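Flavin prenyltransferase PAD1, mitochondrial (Aspergillus niger, PDB 6QLG) probably makes the prenylated FMN cofactor of ferulic acid decarboxylase, joining a dimethylallyl group to the N5 and C6 atoms of reduced FMN. Local coordinates at residues G52-L55 and G56-V59; I192-S196 and I197-I201; R207-D210 and L211-L214. One frame throughout, in Å; residues are numbered along the deposited sequence. Where two conformers were deposited one is given.

Contact 1: residues G52-L55 and G56-V59; sequences GAML and GIKV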
loop_
_atom_site.group_PDB
_atom_site.type_symbol
_atom_site.label_atom_id
_atom_site.label_comp_id
_atom_site.label_asym_id
_atom_site.label_seq_id
_atom_site.Cartn_x
_atom_site.Cartn_y
_atom_site.Cartn_z
ATOM N N GLY B 52 20.230 16.397 24.912
ATOM C CA GLY B 52 21.426 15.672 24.526
ATOM C C GLY B 52 22.424 16.530 23.774
ATOM O O GLY B 52 23.105 16.047 22.866
ATOM N N ALA B 53 22.517 17.810 24.146
ATOM C CA ALA B 53 23.444 18.713 23.471
ATOM C C ALA B 53 24.887 18.236 23.585
ATOM O O ALA B 53 25.685 18.459 22.668
ATOM C CB ALA B 53 23.307 20.127 24.037
ATOM N N MET B 54 25.236 17.571 24.692
ATOM C CA MET B 54 26.599 17.071 24.860
ATOM C C MET B 54 26.970 16.056 23.786
ATOM O O MET B 54 28.153 15.905 23.462
ATOM C CB MET B 54 26.770 16.458 26.251
ATOM C CG MET B 54 28.219 16.171 26.636
ATOM S SD MET B 54 29.309 17.613 26.560
ATOM C CE MET B 54 28.395 18.768 27.562
ATOM N N LEU B 55 25.981 15.354 23.223
ATOM C CA LEU B 55 26.269 14.435 22.124
ATOM C C LEU B 55 26.853 15.176 20.928
ATOM O O LEU B 55 27.836 14.724 20.327
ATOM C CB LEU B 55 25.001 13.680 21.718
ATOM C CG LEU B 55 24.345 12.777 22.766
ATOM C CD1 LEU B 55 23.040 12.201 22.232
ATOM C CD2 LEU B 55 25.289 11.665 23.187
ATOM N N GLY B 56 26.270 16.322 20.572
ATOM C CA GLY B 56 26.794 17.087 19.452
ATOM C C GLY B 56 28.130 17.737 19.763
ATOM O O GLY B 56 29.009 17.815 18.899
ATOM N N ILE B 57 28.300 18.214 20.998
ATOM C CA ILE B 57 29.574 18.811 21.393
ATOM C C ILE B 57 30.696 17.787 21.290
ATOM O O ILE B 57 31.780 18.079 20.767
ATOM C CB ILE B 57 29.470 19.403 22.811
ATOM C CG1 ILE B 57 28.585 20.652 22.807
ATOM C CG2 ILE B 57 30.851 19.735 23.359
ATOM C CD1 ILE B 57 28.041 21.020 24.172
ATOM N N LYS B 58 30.451 16.564 21.765
ATOM C CA LYS B 58 31.493 15.544 21.725
ATOM C C LYS B 58 31.749 15.047 20.308
ATOM O O LYS B 58 32.856 14.585 20.009
ATOM C CB LYS B 58 31.126 14.384 22.648
ATOM C CG LYS B 58 31.152 14.758 24.120
ATOM C CD LYS B 58 31.513 13.570 24.988
ATOM C CE LYS B 58 32.350 13.996 26.181
ATOM N NZ LYS B 58 33.613 13.212 26.264
ATOM N N VAL B 59 30.751 15.130 19.424
ATOM C CA VAL B 59 30.989 14.791 18.025
ATOM C C VAL B 59 31.946 15.795 17.393
ATOM O O VAL B 59 32.872 15.420 16.663
ATOM C CB VAL B 59 29.657 14.707 17.256
ATOM C CG1 VAL B 59 29.898 14.819 15.759
ATOM C CG2 VAL B 59 28.934 13.402 17.580
#

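Contact 2: residues I192-S196 and I197-I201; sequences IKAGS and IEDLI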
loop_
_atom_site.group_PDB
_atom_site.type_symbol
_atom_site.label_atom_id
_atom_site.label_comp_id
_atom_site.label_asym_id
_atom_site.label_seq_id
_atom_site.Cartn_x
_atom_site.Cartn_y
_atom_site.Cartn_z
ATOM N N ILE B 192 29.483 -2.062 28.090
ATOM C CA ILE B 192 30.857 -1.600 28.260
ATOM C C ILE B 192 31.228 -1.406 29.721
ATOM O O ILE B 192 32.398 -1.141 30.020
ATOM C CB ILE B 192 31.103 -0.283 27.494
ATOM C CG1 ILE B 192 30.447 0.895 28.222
ATOM C CG2 ILE B 192 30.596 -0.390 26.064
ATOM C CD1 ILE B 192 30.825 2.249 27.651
ATOM N N LYS B 193 30.264 -1.537 30.633
ATOM C CA LYS B 193 30.480 -1.373 32.070
ATOM C C LYS B 193 31.126 -0.017 32.367
ATOM O O LYS B 193 32.271 0.091 32.804
ATOM C CB LYS B 193 31.315 -2.531 32.627
ATOM C CG LYS B 193 30.641 -3.891 32.486
ATOM C CD LYS B 193 31.440 -4.983 33.176
ATOM C CE LYS B 193 32.187 -5.839 32.167
ATOM N NZ LYS B 193 32.838 -7.013 32.810
ATOM N N ALA B 194 30.340 1.022 32.107
ATOM C CA ALA B 194 30.821 2.389 32.222
ATOM C C ALA B 194 30.866 2.836 33.677
ATOM O O ALA B 194 30.031 2.448 34.500
ATOM C CB ALA B 194 29.928 3.336 31.422
ATOM N N GLY B 195 31.857 3.667 33.987
ATOM C CA GLY B 195 31.975 4.292 35.284
ATOM C C GLY B 195 31.456 5.710 35.352
ATOM O O GLY B 195 31.532 6.333 36.415
ATOM N N SER B 196 30.926 6.239 34.251
ATOM C CA SER B 196 30.438 7.610 34.209
ATOM C C SER B 196 29.509 7.767 33.016
ATOM O O SER B 196 29.516 6.955 32.087
ATOM C CB SER B 196 31.592 8.612 34.116
ATOM O OG SER B 196 32.236 8.516 32.859
ATOM N N ILE B 197 28.708 8.835 33.057
ATOM C CA ILE B 197 27.861 9.177 31.917
ATOM C C ILE B 197 28.715 9.412 30.679
ATOM O O ILE B 197 28.369 8.981 29.571
ATOM C CB ILE B 197 27.001 10.412 32.248
ATOM C CG1 ILE B 197 25.949 10.073 33.306
ATOM C CG2 ILE B 197 26.343 10.965 30.990
ATOM C CD1 ILE B 197 25.222 11.293 33.840
ATOM N N GLU B 198 29.857 10.084 30.854
ATOM C CA GLU B 198 30.713 10.425 29.724
ATOM C C GLU B 198 31.237 9.185 29.009
ATOM O O GLU B 198 31.420 9.209 27.786
ATOM C CB GLU B 198 31.873 11.299 30.205
ATOM C CG GLU B 198 32.803 11.767 29.103
ATOM C CD GLU B 198 33.867 12.725 29.605
ATOM O OE1 GLU B 198 34.268 12.607 30.784
ATOM O OE2 GLU B 198 34.302 13.594 28.821
ATOM N N ASP B 199 31.485 8.098 29.745
ATOM C CA ASP B 199 31.922 6.858 29.109
ATOM C C ASP B 199 30.874 6.343 28.132
ATOM O O ASP B 199 31.204 5.927 27.015
ATOM C CB ASP B 199 32.214 5.793 30.166
ATOM C CG ASP B 199 33.475 6.077 30.952
ATOM O OD1 ASP B 199 34.328 6.850 30.463
ATOM O OD2 ASP B 199 33.613 5.519 32.060
ATOM N N LEU B 200 29.604 6.357 28.538
ATOM C CA LEU B 200 28.542 5.908 27.646
ATOM C C LEU B 200 28.392 6.847 26.456
ATOM O O LEU B 200 28.181 6.395 25.324
ATOM C CB LEU B 200 27.233 5.781 28.426
ATOM C CG LEU B 200 27.236 4.656 29.468
ATOM C CD1 LEU B 200 26.114 4.813 30.486
ATOM C CD2 LEU B 200 27.159 3.291 28.791
ATOM N N ILE B 201 28.527 8.157 26.686
ATOM C CA ILE B 201 28.461 9.117 25.588
ATOM C C ILE B 201 29.596 8.876 24.599
ATOM O O ILE B 201 29.392 8.913 23.378
ATOM C CB ILE B 201 28.487 10.558 26.130
ATOM C CG1 ILE B 201 27.244 10.844 26.973
ATOM C CG2 ILE B 201 28.574 11.555 24.985
ATOM C CD1 ILE B 201 27.164 12.273 27.470
#

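Contact 3: residues R207-D210 and L211-L214; sequences RMLD and LFDL. With DMA (dimethylallyl diphosphate), chain N.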
loop_
_atom_site.group_PDB
_atom_site.type_symbol
_atom_site.label_atom_id
_atom_site.label_comp_id
_atom_site.label_asym_id
_atom_site.label_seq_id
_atom_site.Cartn_x
_atom_site.Cartn_y
_atom_site.Cartn_z
ATOM N N ARG B 207 30.299 5.104 17.904
ATOM C CA ARG B 207 29.461 4.289 17.034
ATOM C C ARG B 207 28.784 5.132 15.960
ATOM O O ARG B 207 28.565 4.648 14.844
ATOM C CB ARG B 207 28.422 3.533 17.863
ATOM C CG ARG B 207 29.026 2.549 18.855
ATOM C CD ARG B 207 29.579 1.312 18.157
ATOM N NE ARG B 207 28.510 0.395 17.765
ATOM C CZ ARG B 207 28.059 0.260 16.523
ATOM N NH1 ARG B 207 28.585 0.977 15.540
ATOM N NH2 ARG B 207 27.077 -0.595 16.262
ATOM N N MET B 208 28.444 6.385 16.277
ATOM C CA MET B 208 27.935 7.301 15.260
ATOM C C MET B 208 28.940 7.476 14.132
ATOM O O MET B 208 28.596 7.366 12.950
ATOM C CB MET B 208 27.620 8.664 15.879
ATOM C CG MET B 208 26.447 8.706 16.826
ATOM S SD MET B 208 26.400 10.308 17.657
ATOM C CE MET B 208 25.483 9.875 19.135
ATOM N N LEU B 209 30.195 7.764 14.486
ATOM C CA LEU B 209 31.202 8.077 13.481
ATOM C C LEU B 209 31.661 6.843 12.716
ATOM O O LEU B 209 32.280 6.987 11.655
ATOM C CB LEU B 209 32.390 8.777 14.140
ATOM C CG LEU B 209 32.032 10.078 14.867
ATOM C CD1 LEU B 209 33.280 10.797 15.358
ATOM C CD2 LEU B 209 31.201 10.995 13.975
ATOM N N ASP B 210 31.374 5.640 13.226
ATOM C CA ASP B 210 31.588 4.431 12.436
ATOM C C ASP B 210 30.819 4.483 11.123
ATOM O O ASP B 210 31.282 3.949 10.110
ATOM C CB ASP B 210 31.164 3.192 13.230
ATOM C CG ASP B 210 32.192 2.774 14.262
ATOM O OD1 ASP B 210 33.361 3.197 14.149
ATOM O OD2 ASP B 210 31.828 2.015 15.184
ATOM N N LEU B 211 29.645 5.116 11.123
ATOM C CA LEU B 211 28.830 5.206 9.919
ATOM C C LEU B 211 29.451 6.098 8.853
ATOM O O LEU B 211 29.016 6.048 7.697
ATOM C CB LEU B 211 27.431 5.704 10.281
ATOM C CG LEU B 211 26.650 4.717 11.151
ATOM C CD1 LEU B 211 25.509 5.405 11.882
ATOM C CD2 LEU B 211 26.137 3.559 10.306
ATOM N N PHE B 212 30.447 6.910 9.208
ATOM C CA PHE B 212 31.239 7.658 8.242
ATOM C C PHE B 212 32.605 7.023 8.015
ATOM O O PHE B 212 33.507 7.684 7.486
ATOM C CB PHE B 212 31.403 9.109 8.696
ATOM C CG PHE B 212 30.104 9.840 8.880
ATOM C CD1 PHE B 212 29.484 10.460 7.807
ATOM C CD2 PHE B 212 29.500 9.904 10.126
ATOM C CE1 PHE B 212 28.288 11.133 7.974
ATOM C CE2 PHE B 212 28.302 10.574 10.299
ATOM C CZ PHE B 212 27.695 11.189 9.221
ATOM N N ASP B 213 32.768 5.761 8.417
ATOM C CA ASP B 213 34.037 5.041 8.325
ATOM C C ASP B 213 35.151 5.805 9.037
ATOM O O ASP B 213 36.228 6.051 8.490
ATOM C CB ASP B 213 34.396 4.751 6.867
ATOM C CG ASP B 213 33.305 3.984 6.144
ATOM O OD1 ASP B 213 32.832 2.965 6.691
ATOM O OD2 ASP B 213 32.919 4.400 5.032
ATOM N N LEU B 214 34.873 6.184 10.284
ATOM C CA LEU B 214 35.817 6.889 11.137
ATOM C C LEU B 214 35.947 6.139 12.454
ATOM O O LEU B 214 34.946 5.704 13.032
ATOM C CB LEU B 214 35.371 8.334 11.397
ATOM C CG LEU B 214 35.443 9.293 10.209
ATOM C CD1 LEU B 214 34.620 10.541 10.484
ATOM C CD2 LEU B 214 36.890 9.655 9.892
HETATM C C1 DMA N . 26.018 -4.970 20.854
HETATM O O1 DMA N . 26.497 -4.336 19.700
HETATM C C2 DMA N . 26.057 -6.485 20.666
HETATM C C3 DMA N . 26.751 -7.239 21.493
HETATM C C4 DMA N . 26.786 -8.750 21.290
HETATM C C5 DMA N . 27.521 -6.610 22.652
HETATM P PA DMA N . 25.403 -3.641 18.678
HETATM O O1A DMA N . 24.003 -3.993 19.128
HETATM O O2A DMA N . 25.628 -4.141 17.272
HETATM O O3A DMA N . 25.588 -2.005 18.693
HETATM P PB DMA N . 26.151 -1.170 19.994
HETATM O O1B DMA N . 25.703 -1.855 21.260
HETATM O O2B DMA N . 25.592 0.234 19.977
HETATM O O3B DMA N . 27.659 -1.128 19.937
#

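Contact 1: residues G52-L55 and G56-V59
The carbonyls of Ala53, Met54 and Leu55 receive the amide hydrogens of Ile57, Lys58 and Val59, the i to i+4 bonds of an alpha helix in its first turns, with Ile57 N 3.1 Å from Ala53 O. Gly52, just before the helix, has a phi of 116°, a value glycine adopts easily because no CB presses on the preceding carbonyl oxygen. Gly56 N also lies 3.0 Å from Ala53 O, but at a poor angle, a weak bond beside the stronger one from Ile57. Met54 makes the side-chain contacts of this turn. Its CG stands opposite its own backbone N (chi1 -168°), and the two bends that follow fold the thioether over Ile57, where Met54 CE meets Ile57 CD1 at 4.1 Å and Met54 SD lies alongside Ile57 CG2. An unbranched, bendable methionine chain can fold back in this way onto the next turn. Nearer the backbone, Met54 CG touches Lys58 CG at 4.1 Å, the lysine lending its aliphatic part to the packing while its ammonium leads away to salt bridges with Glu198 and Asp202. Val59 CG2 rests 3.2 Å from Leu55 O. Helix 53-65 is the crossover of the beta-alpha-beta unit between strands 42-47 and 69-74; Ala53 faces helix 76-85, while Leu55, Lys58 and Val59 pack on helix 197-210.

Contact 2: residues I192-S196 and I197-I201
Polar contacts at the start of the helix join Ser196 and Gly195 to Asp199. Ser196 is the N-cap: its OG, set between its own backbone N and carbonyl carbon (chi1 68°), accepts from Asp199 N at 3.2 Å with an N-H...O angle of 150°. A short hydroxyl is well suited to this role, since it can turn back to an amide that the first helical turn leaves without a backbone acceptor four residues earlier. Ser196 O adds a weak second bond to the same N-H. Asp199 answers with its carboxylate, Asp199 OD2 taking the N-H of Gly195, with Gly195 N 3.2 Å away on the lone pair directed away from OD1. The acid therefore ties the incoming loop to the helix start, where its negative charge would probably also be favoured by the helix dipole.

The apolar contacts centre on Leu200. The small Ala194 CB fits against both Asp199 CB and Leu200 CG, 3.6 Å from each. Ile192 reaches across the same leucine, with Ile192 CD1 4.0 Å from Leu200 CD2, and this methyl is also in van der Waals contact with Asp199 O.

The loop leads from strand 182-183 into helix 197-210. Ile201 packs on helix 53-65, towards which Glu198 also turns its carboxylate, to Lys58, while Ile197 and Leu200 pack against the corresponding region of a second subunit.

Contact 3: residues R207-D210 and L211-L214
The pocket for dimethylallyl diphosphate, to which Arg207 contributes, lies close before a Schellman motif that ends helix 197-210. Bends at chi2 and chi3 (-73° and -77°) curl Arg207 so that its guanidinium edge meets the ligand. Arg207 NE gives a nearly straight bond to O3B of the diphosphate at 2.8 Å, and Arg207 NH2 reaches the bridging O3A at 3.2 Å. Arg207 NH1 forms a salt bridge with Asp210 OD2, a weak hydrogen bond of 3.4 Å. Asp210 OD1 pairs with Arg221, making Asp210 a second-shell partner, and Arg207 NH2 also pairs with Glu152 of a third subunit, which probably helps to hold the guanidinium.

At the helix end Leu209 O accepts two N-H groups from opposite faces of its plane, Phe212 N at 3.1 Å and Leu214 N at 3.0 Å. Asp213 N closes on Asp210 O at 2.9 Å. Exposed Asp213 has positive phi (55°), which aspartate tolerates better than most non-glycine residues, turning the chain so that Leu214 CB packs on Leu209 CB at 4.1 Å. Phe212 sets its ring edge towards Leu209 CA and packs on Ile43 and Val157 of the sheet. The 6-to-1 and 5-to-2 bonds, with leucines meeting across them, are those of a classical Schellman C-cap.

In the fold
The three contacts follow one another along the chain and come together on two helices. Contact 1 opens helix 53-65, the crossover beside the parallel sheet, whereas contacts 2 and 3 lie at the start and end of helix 197-210, their centres 19 Å apart. Contact 1 is about 15 Å from each, centre to centre, and touches both: Lys58 NZ meets Glu198 OE2 at 2.7 Å, and Val59 CG2 packs on Met208 SD at 4.0 Å. One helix thus runs past the other, beginning at a subunit interface and ending against the sheet. Its last turn carries Arg207 to a diphosphate site completed by a third subunit, making assembly part of the pocket.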